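Local coordinates for protein putative ribose 5-phosphate isomerase (Leishmania infantum, PDB 6FXW) that probably interconverts ribose 5-phosphate and ribulose 5-phosphate in the pentose phosphate pathway, at residues C12-Y17 / P41-V47; D66-L70 / A108-C112; C93-A99 / D125-F130. All coordinates share one frame; numbering follows the deposited sequence. Where two conformers were deposited one is given.

Contact 1: C12-Y17 / P41-V47; sequences CDHAAY and PSSDTSV. With SO4 (sulfate ion), chain B.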
loop_
_atom_site.group_PDB
_atom_site.type_symbol
_atom_site.label_atom_id
_atom_site.label_comp_id
_atom_site.label_asym_id
_atom_site.label_seq_id
_atom_site.Cartn_x
_atom_site.Cartn_y
_atom_site.Cartn_z
ATOM N N CYS A 12 -3.455 14.753 16.351
ATOM C CA CYS A 12 -3.702 14.830 14.941
ATOM C C CYS A 12 -3.901 16.279 14.580
ATOM O O CYS A 12 -3.975 17.157 15.440
ATOM C CB CYS A 12 -4.917 13.977 14.529
ATOM S SG CYS A 12 -6.444 14.632 15.290
ATOM N N ASP A 13 -3.909 16.514 13.260
ATOM C CA ASP A 13 -4.313 17.820 12.724
ATOM C C ASP A 13 -5.774 17.718 12.265
ATOM O O ASP A 13 -6.464 16.722 12.548
ATOM C CB ASP A 13 -3.330 18.369 11.703
ATOM C CG ASP A 13 -3.318 17.611 10.359
ATOM O OD1 ASP A 13 -4.121 16.683 10.182
ATOM O OD2 ASP A 13 -2.589 18.058 9.478
ATOM N N HIS A 14 -6.222 18.672 11.506
ATOM C CA HIS A 14 -7.622 18.744 11.130
ATOM C C HIS A 14 -7.952 17.649 10.108
ATOM O O HIS A 14 -9.110 17.331 9.899
ATOM C CB HIS A 14 -7.937 20.072 10.489
ATOM C CG HIS A 14 -6.993 20.448 9.452
ATOM N ND1 HIS A 14 -5.737 20.952 9.733
ATOM C CD2 HIS A 14 -7.059 20.243 8.109
ATOM C CE1 HIS A 14 -5.073 21.037 8.587
ATOM N NE2 HIS A 14 -5.875 20.658 7.582
ATOM N N ALA A 15 -6.941 17.081 9.465
ATOM C CA ALA A 15 -7.273 16.029 8.466
ATOM C C ALA A 15 -8.019 14.868 9.140
ATOM O O ALA A 15 -8.872 14.189 8.504
ATOM C CB ALA A 15 -6.048 15.524 7.833
ATOM N N ALA A 16 -7.738 14.608 10.423
ATOM C CA ALA A 16 -8.304 13.520 11.146
ATOM C C ALA A 16 -9.421 13.949 12.082
ATOM O O ALA A 16 -9.914 13.161 12.871
ATOM C CB ALA A 16 -7.249 12.763 11.922
ATOM N N TYR A 17 -9.861 15.168 11.939
ATOM C CA TYR A 17 -10.864 15.659 12.930
ATOM C C TYR A 17 -12.157 14.891 12.794
ATOM O O TYR A 17 -12.705 14.451 13.799
ATOM C CB TYR A 17 -11.052 17.153 12.824
ATOM C CG TYR A 17 -12.020 17.678 13.819
ATOM C CD1 TYR A 17 -11.677 17.728 15.141
ATOM C CD2 TYR A 17 -13.203 18.200 13.405
ATOM C CE1 TYR A 17 -12.553 18.228 16.098
ATOM C CE2 TYR A 17 -14.134 18.671 14.331
ATOM C CZ TYR A 17 -13.766 18.699 15.667
ATOM O OH TYR A 17 -14.608 19.230 16.667
ATOM N N PRO A 41 -7.033 18.710 17.798
ATOM C CA PRO A 41 -7.981 19.736 17.855
ATOM C C PRO A 41 -9.370 19.287 18.316
ATOM O O PRO A 41 -9.838 18.202 17.965
ATOM C CB PRO A 41 -8.064 20.281 16.442
ATOM C CG PRO A 41 -7.564 19.197 15.512
ATOM C CD PRO A 41 -6.671 18.393 16.365
ATOM N N SER A 42 -9.995 20.132 19.143
ATOM C CA SER A 42 -11.345 19.847 19.637
ATOM C C SER A 42 -12.296 20.846 19.034
ATOM O O SER A 42 -13.260 21.191 19.606
ATOM C CB SER A 42 -11.390 19.838 21.183
ATOM O OG SER A 42 -10.868 18.583 21.653
ATOM N N SER A 43 -11.942 21.311 17.856
ATOM C CA SER A 43 -12.831 22.172 17.075
ATOM C C SER A 43 -12.574 21.901 15.635
ATOM O O SER A 43 -11.501 21.369 15.296
ATOM C CB SER A 43 -12.548 23.647 17.303
ATOM O OG SER A 43 -13.122 24.343 16.212
ATOM N N ASP A 44 -13.542 22.310 14.782
ATOM C CA ASP A 44 -13.442 22.165 13.349
ATOM C C ASP A 44 -12.646 23.225 12.633
ATOM O O ASP A 44 -13.067 23.774 11.584
ATOM C CB ASP A 44 -14.851 22.047 12.779
ATOM C CG ASP A 44 -14.880 21.464 11.369
ATOM O OD1 ASP A 44 -13.896 20.820 10.928
ATOM O OD2 ASP A 44 -15.919 21.673 10.719
ATOM N N THR A 45 -11.418 23.482 13.118
ATOM C CA THR A 45 -10.572 24.580 12.611
ATOM C C THR A 45 -9.345 23.981 11.842
ATOM O O THR A 45 -8.959 22.846 12.049
ATOM C CB THR A 45 -10.156 25.477 13.822
ATOM O OG1 THR A 45 -9.571 24.652 14.867
ATOM C CG2 THR A 45 -11.384 26.243 14.440
ATOM N N SER A 46 -8.768 24.745 10.950
ATOM C CA SER A 46 -7.495 24.332 10.334
ATOM C C SER A 46 -6.404 24.552 11.358
ATOM O O SER A 46 -6.309 25.606 11.951
ATOM C CB SER A 46 -7.251 25.237 9.134
ATOM O OG SER A 46 -6.174 24.730 8.443
ATOM N N VAL A 47 -5.460 23.568 11.472
ATOM C CA VAL A 47 -4.401 23.689 12.366
ATOM C C VAL A 47 -3.095 23.156 11.736
ATOM O O VAL A 47 -3.167 22.634 10.617
ATOM C CB VAL A 47 -4.719 23.011 13.695
ATOM C CG1 VAL A 47 -5.979 23.551 14.382
ATOM C CG2 VAL A 47 -4.957 21.513 13.491
HETATM S S SO4 B . -4.662 20.888 3.970
HETATM O O1 SO4 B . -5.354 21.501 2.768
HETATM O O2 SO4 B . -5.655 20.238 4.824
HETATM O O3 SO4 B . -3.692 19.864 3.302
HETATM O O4 SO4 B . -4.018 21.981 4.641
HETATM O O HOH W 1 -1.557 20.580 9.515
#
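His-14 and Val-47 meet beside a sulfate pocket at the C-terminal end of the parallel sheet of a Rossmann-like fold, where the loop after strand 6-12 faces the loop after strand 33-38. Arg-116, with Arg-140 and Arg-144 of the second subunit, also binds the anion, probably taken up from the crystallisation liquor; the pocket is shared between chains, consistent with a site for the substrate phosphate. Histidine suits this junction because its ring has two nitrogens. His-14 NE2 donates to sulfate O2 (2.8 Å, 160°), while His-14 ND1 turns to the backbone and lies 3.2 Å from Val-47 O, at the ring edge. With CG held between the backbone N and the carbonyl carbon (chi1 48°), the ring reaches over to 41-47. Ser-46 covers one face, its CA 4.2 Å from the His-14 centroid in an off-centre CH-pi contact.

Asp-13 uses both oxygens: OD1 accepts from Ala-15 N in an Asx turn, and OD2 takes a water proton at 2.7 Å. The same water donates to Val-47 O and so bridges the loops. Rigid Pro-41 packs its CG 4.4 Å from Tyr-17 CD1. Tyr-17 spreads its ring over the far part of the loop, with Ser-43 O 3.4 Å above one face, toward the rim. The Asp-44 carboxylate is turned only 14° from that ring's plane, its OD1 3.7 Å from Tyr-17 CD2.

Contact 2: D66-L70 / A108-C112; sequences DTGIL and AHILC. With SO4 (sulfate ion), chain C.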
loop_
_atom_site.group_PDB
_atom_site.type_symbol
_atom_site.label_atom_id
_atom_site.label_comp_id
_atom_site.label_asym_id
_atom_site.label_seq_id
_atom_site.Cartn_x
_atom_site.Cartn_y
_atom_site.Cartn_z
ATOM N N ASP A 66 3.161 6.441 27.350
ATOM C CA ASP A 66 4.184 5.534 27.007
ATOM C C ASP A 66 4.442 5.513 25.536
ATOM O O ASP A 66 5.589 5.146 25.084
ATOM C CB ASP A 66 3.683 4.086 27.362
ATOM C CG ASP A 66 3.528 3.900 28.836
ATOM O OD1 ASP A 66 4.459 4.269 29.623
ATOM O OD2 ASP A 66 2.470 3.464 29.187
ATOM N N THR A 67 3.426 5.822 24.771
ATOM C CA THR A 67 3.490 5.624 23.300
ATOM C C THR A 67 2.592 6.646 22.680
ATOM O O THR A 67 1.680 7.206 23.344
ATOM C CB THR A 67 3.209 4.153 22.867
ATOM O OG1 THR A 67 3.173 4.045 21.424
ATOM C CG2 THR A 67 1.914 3.689 23.330
ATOM N N GLY A 68 2.811 7.000 21.425
ATOM C CA GLY A 68 2.016 7.973 20.789
ATOM C C GLY A 68 1.512 7.524 19.427
ATOM O O GLY A 68 2.136 6.627 18.802
ATOM N N ILE A 69 0.413 8.097 18.998
ATOM C CA ILE A 69 -0.082 7.938 17.620
ATOM C C ILE A 69 -0.284 9.319 17.082
ATOM O O ILE A 69 -1.014 10.100 17.704
ATOM C CB ILE A 69 -1.366 7.112 17.629
ATOM C CG1 ILE A 69 -1.107 5.721 18.239
ATOM C CG2 ILE A 69 -1.870 6.983 16.225
ATOM C CD1 ILE A 69 -2.381 4.868 18.397
ATOM N N LEU A 70 0.241 9.652 15.906
ATOM C CA LEU A 70 0.098 10.928 15.276
ATOM C C LEU A 70 -0.528 10.739 13.887
ATOM O O LEU A 70 -0.092 9.876 13.141
ATOM C CB LEU A 70 1.427 11.642 15.154
ATOM C CG LEU A 70 2.011 12.147 16.464
ATOM C CD1 LEU A 70 3.410 12.688 16.242
ATOM C CD2 LEU A 70 1.121 13.226 17.016
ATOM N N ALA A 108 10.045 1.993 17.903
ATOM C CA ALA A 108 9.522 3.347 17.791
ATOM C C ALA A 108 8.577 3.699 18.935
ATOM O O ALA A 108 7.792 2.837 19.408
ATOM C CB ALA A 108 8.719 3.540 16.500
ATOM N N HIS A 109 8.689 4.900 19.415
ATOM C CA HIS A 109 7.746 5.447 20.398
ATOM C C HIS A 109 6.450 5.881 19.854
ATOM O O HIS A 109 5.434 5.856 20.567
ATOM C CB HIS A 109 8.334 6.692 21.105
ATOM C CG HIS A 109 9.679 6.492 21.704
ATOM N ND1 HIS A 109 10.839 6.704 20.958
ATOM C CD2 HIS A 109 10.091 6.082 22.953
ATOM C CE1 HIS A 109 11.898 6.438 21.735
ATOM N NE2 HIS A 109 11.484 6.049 22.949
ATOM N N ILE A 110 6.454 6.332 18.591
ATOM C CA ILE A 110 5.275 7.006 17.969
ATOM C C ILE A 110 4.990 6.362 16.637
ATOM O O ILE A 110 5.922 6.132 15.845
ATOM C CB ILE A 110 5.481 8.524 17.829
ATOM C CG1 ILE A 110 5.662 9.197 19.241
ATOM C CG2 ILE A 110 4.293 9.154 17.074
ATOM C CD1 ILE A 110 5.840 10.660 19.199
ATOM N N LEU A 111 3.737 6.054 16.438
ATOM C CA LEU A 111 3.186 5.569 15.189
ATOM C C LEU A 111 2.670 6.807 14.456
ATOM O O LEU A 111 1.800 7.529 14.996
ATOM C CB LEU A 111 2.075 4.637 15.477
ATOM C CG LEU A 111 1.099 4.285 14.347
ATOM C CD1 LEU A 111 1.855 3.560 13.189
ATOM C CD2 LEU A 111 -0.054 3.485 14.916
ATOM N N CYS A 112 3.051 7.003 13.178
ATOM C CA CYS A 112 2.541 8.078 12.343
ATOM C C CYS A 112 1.747 7.471 11.184
ATOM O O CYS A 112 2.226 6.566 10.543
ATOM C CB CYS A 112 3.670 8.902 11.817
ATOM S SG CYS A 112 4.619 9.731 13.110
HETATM S S SO4 C . 14.438 4.631 24.436
HETATM O O1 SO4 C . 13.797 3.381 23.909
HETATM O O2 SO4 C . 13.332 5.540 24.974
HETATM O O3 SO4 C . 15.356 4.210 25.557
HETATM O O4 SO4 C . 15.326 5.353 23.480
HETATM O O HOH W 2 5.681 2.294 21.229
#
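Thr-67 opens the pairing of two neighbouring parallel strands in the middle of a Rossmann-like sheet. In the conformer given, its hydroxyl lies near His-109 O and a water that donates to Ala-108 O; a threonine can meet both a carbonyl and a water at the strand's start. The His-109 ring donates from NE2, in the ring plane, to O2 of a sulfate (2.8 Å, 169°), which Arg-89 also binds.

Gly-68 donates from N to His-109 O at 3.0 Å and accepts at O from Leu-111 N at 2.9 Å, straddling Ile-110 as parallel strands do. Having no side chain, it lets Ile-110 CG1 settle 4.1 Å from Gly-68 CA. Next, Ile-69 turns to the face covered by helix 120-131. Leu-111 holds CG anti to its backbone N (chi1 164°), which brings Leu-111 CD2 alongside Ile-69 CG1 at 4.1 Å. Both apolar chains suit this buried face, which they share with Ile-126, Ile-127 and Phe-130.

Leu-70 N donates to Leu-111 O at 2.8 Å. The Leu-70 side chain joins Ile-110 and Cys-112 on the face beneath helices 49-61 and 76-83, where Leu-70 CD1 rests 3.7 Å from Ile-110 CG2.

Contact 3: C93-A99 / D125-F130; sequences CYDHVTA and DIIETF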
loop_
_atom_site.group_PDB
_atom_site.type_symbol
_atom_site.label_atom_id
_atom_site.label_comp_id
_atom_site.label_asym_id
_atom_site.label_seq_id
_atom_site.Cartn_x
_atom_site.Cartn_y
_atom_site.Cartn_z
ATOM N N CYS A 93 3.848 4.348 9.315
ATOM C CA CYS A 93 3.398 3.012 8.968
ATOM C C CYS A 93 2.115 3.071 8.182
ATOM O O CYS A 93 1.269 3.975 8.356
ATOM C CB CYS A 93 3.164 2.137 10.180
ATOM S SG CYS A 93 4.596 2.009 11.279
ATOM N N TYR A 94 1.984 2.150 7.224
ATOM C CA TYR A 94 0.835 2.118 6.343
ATOM C C TYR A 94 0.299 0.710 6.128
ATOM O O TYR A 94 -0.608 0.538 5.310
ATOM C CB TYR A 94 1.254 2.693 4.977
ATOM C CG TYR A 94 2.369 1.980 4.302
ATOM C CD1 TYR A 94 3.667 2.333 4.577
ATOM C CD2 TYR A 94 2.146 0.971 3.431
ATOM C CE1 TYR A 94 4.721 1.682 3.926
ATOM C CE2 TYR A 94 3.230 0.250 2.864
ATOM C CZ TYR A 94 4.496 0.668 3.162
ATOM O OH TYR A 94 5.563 -0.011 2.525
ATOM N N ASP A 95 0.848 -0.262 6.805
ATOM C CA ASP A 95 0.367 -1.605 6.741
ATOM C C ASP A 95 0.829 -2.396 7.946
ATOM O O ASP A 95 1.509 -1.894 8.853
ATOM C CB ASP A 95 0.789 -2.250 5.400
ATOM C CG ASP A 95 2.165 -2.746 5.463
ATOM O OD1 ASP A 95 3.077 -2.229 6.140
ATOM O OD2 ASP A 95 2.367 -3.814 4.844
ATOM N N HIS A 96 0.501 -3.684 7.962
ATOM C CA HIS A 96 0.839 -4.560 9.085
ATOM C C HIS A 96 2.334 -4.722 9.214
ATOM O O HIS A 96 2.906 -4.742 10.360
ATOM C CB HIS A 96 0.156 -5.915 8.859
ATOM C CG HIS A 96 0.263 -6.849 10.000
ATOM N ND1 HIS A 96 -0.737 -6.968 10.944
ATOM C CD2 HIS A 96 1.240 -7.720 10.366
ATOM C CE1 HIS A 96 -0.412 -7.956 11.782
ATOM N NE2 HIS A 96 0.813 -8.395 11.484
ATOM N N VAL A 97 3.044 -4.927 8.108
ATOM C CA VAL A 97 4.437 -5.224 8.222
ATOM C C VAL A 97 5.245 -4.018 8.704
ATOM O O VAL A 97 6.137 -4.162 9.561
ATOM C CB VAL A 97 4.968 -5.687 6.854
ATOM C CG1 VAL A 97 6.487 -5.649 6.816
ATOM C CG2 VAL A 97 4.406 -7.077 6.580
ATOM N N THR A 98 4.940 -2.815 8.220
ATOM C CA THR A 98 5.608 -1.640 8.716
ATOM C C THR A 98 5.286 -1.384 10.190
ATOM O O THR A 98 6.176 -1.079 10.980
ATOM C CB THR A 98 5.330 -0.380 7.882
ATOM O OG1 THR A 98 3.910 -0.205 7.676
ATOM C CG2 THR A 98 6.002 -0.505 6.535
ATOM N N ALA A 99 4.022 -1.612 10.545
ATOM C CA ALA A 99 3.703 -1.502 11.995
ATOM C C ALA A 99 4.484 -2.434 12.840
ATOM O O ALA A 99 5.058 -2.061 13.891
ATOM C CB ALA A 99 2.222 -1.724 12.208
ATOM N N ASP A 125 -5.698 -2.272 11.842
ATOM C CA ASP A 125 -4.632 -3.256 11.900
ATOM C C ASP A 125 -3.318 -2.664 12.272
ATOM O O ASP A 125 -2.548 -3.221 13.051
ATOM C CB ASP A 125 -4.529 -3.979 10.544
ATOM C CG ASP A 125 -3.290 -4.919 10.417
ATOM O OD1 ASP A 125 -3.083 -5.760 11.283
ATOM O OD2 ASP A 125 -2.742 -4.820 9.295
ATOM N N ILE A 126 -3.009 -1.485 11.735
ATOM C CA ILE A 126 -1.745 -0.831 12.042
ATOM C C ILE A 126 -1.662 -0.561 13.559
ATOM O O ILE A 126 -0.623 -0.821 14.205
ATOM C CB ILE A 126 -1.566 0.464 11.248
ATOM C CG1 ILE A 126 -1.442 0.241 9.728
ATOM C CG2 ILE A 126 -0.399 1.291 11.756
ATOM C CD1 ILE A 126 -1.553 1.484 8.864
ATOM N N ILE A 127 -2.730 0.047 14.090
ATOM C CA ILE A 127 -2.761 0.411 15.498
ATOM C C ILE A 127 -2.627 -0.803 16.365
ATOM O O ILE A 127 -1.780 -0.811 17.289
ATOM C CB ILE A 127 -4.005 1.254 15.775
ATOM C CG1 ILE A 127 -3.899 2.641 15.175
ATOM C CG2 ILE A 127 -4.228 1.411 17.277
ATOM C CD1 ILE A 127 -5.156 3.547 15.294
ATOM N N GLU A 128 -3.461 -1.829 16.107
ATOM C CA GLU A 128 -3.407 -3.013 16.945
ATOM C C GLU A 128 -2.038 -3.680 16.906
ATOM O O GLU A 128 -1.509 -4.043 17.931
ATOM C CB GLU A 128 -4.448 -3.988 16.494
ATOM C CG GLU A 128 -5.838 -3.559 16.841
ATOM C CD GLU A 128 -6.989 -4.462 16.455
ATOM O OE1 GLU A 128 -6.737 -5.418 15.695
ATOM O OE2 GLU A 128 -8.154 -4.111 16.846
ATOM N N THR A 129 -1.370 -3.743 15.742
ATOM C CA THR A 129 -0.063 -4.329 15.604
ATOM C C THR A 129 0.979 -3.494 16.331
ATOM O O THR A 129 1.807 -3.999 17.037
ATOM C CB THR A 129 0.242 -4.455 14.147
ATOM O OG1 THR A 129 -0.807 -5.271 13.548
ATOM C CG2 THR A 129 1.649 -5.080 13.943
ATOM N N PHE A 130 0.960 -2.183 16.111
ATOM C CA PHE A 130 1.959 -1.304 16.767
ATOM C C PHE A 130 1.938 -1.386 18.259
ATOM O O PHE A 130 2.973 -1.419 18.938
ATOM C CB PHE A 130 1.717 0.139 16.306
ATOM C CG PHE A 130 2.773 1.115 16.726
ATOM C CD1 PHE A 130 3.908 1.317 15.971
ATOM C CD2 PHE A 130 2.631 1.844 17.883
ATOM C CE1 PHE A 130 4.850 2.238 16.274
ATOM C CE2 PHE A 130 3.609 2.755 18.231
ATOM C CZ PHE A 130 4.743 2.931 17.466
HETATM O O HOH W 3 -2.197 -4.208 6.554
#
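Ile-126 pushes its side chain from helix 120-131 under the turn that leads into helix 96-104. Ile-126 CD1 ends 3.4 Å from Tyr-94 C. The first torsion sets CG1 anti to the carbonyl carbon (chi1 -66°) and CG2 anti to the backbone N, so that CG1 carries CD1 to the backbone of Tyr-94, while Ile-126 CG2 meets Cys-93 CB and Ala-99 CB, 4.0 Å from each. A beta-branched chain is well suited to filling both places.

Ala-99 brings the two backbones close because its methyl is small: CB sits 3.6 Å from Ile-126 O and 3.8 Å from Thr-129 CG2. These are two helices on the same side of the Rossmann-like sheet, separated in sequence by strand 110-114. Asp-95, just before helix 96-104, caps it: its OD1 accepts from Thr-98 N at 2.9 Å and also from the hydroxyl of Thr-98.

His-96, in the first turn, supplies the polar part of the contact. His-96 ND1 donates within the ring plane to the syn side of Asp-125 OD1 (2.7 Å, 167°), and ring and carboxylate are nearly coplanar, which fixes the rotation of the imidazole. The ring also stacks on His-96 of the third subunit. Thr-129 OG1 bonds back to Asp-125 O, while its methyl CG2 stands over one face of the imidazole, 4.2 Å from the His-96 ring centroid.

Overall arrangement
From the N terminus, contact 1 comes first: it brings the loop after strand 33-38 back to the loop after strand 6-12, closing a loop that holds helix 20-29 and strand 33-38, and is complete before the others begin. Contact 2 then opens on strand 67-72 and closes on strand 110-114, in the middle of the sheet. Contact 3 starts inside that span, at 93-99, and ends beyond it on helix 120-131, so contacts 2 and 3 cross. They also touch, Phe-130 packing on Thr-67 and Leu-111, with centres about 12 Å apart. Contact 1 lies apart, its centre about 18 Å from that of contact 2 and about 23 Å from that of contact 3. Contacts 1 and 3 both reach the second subunit.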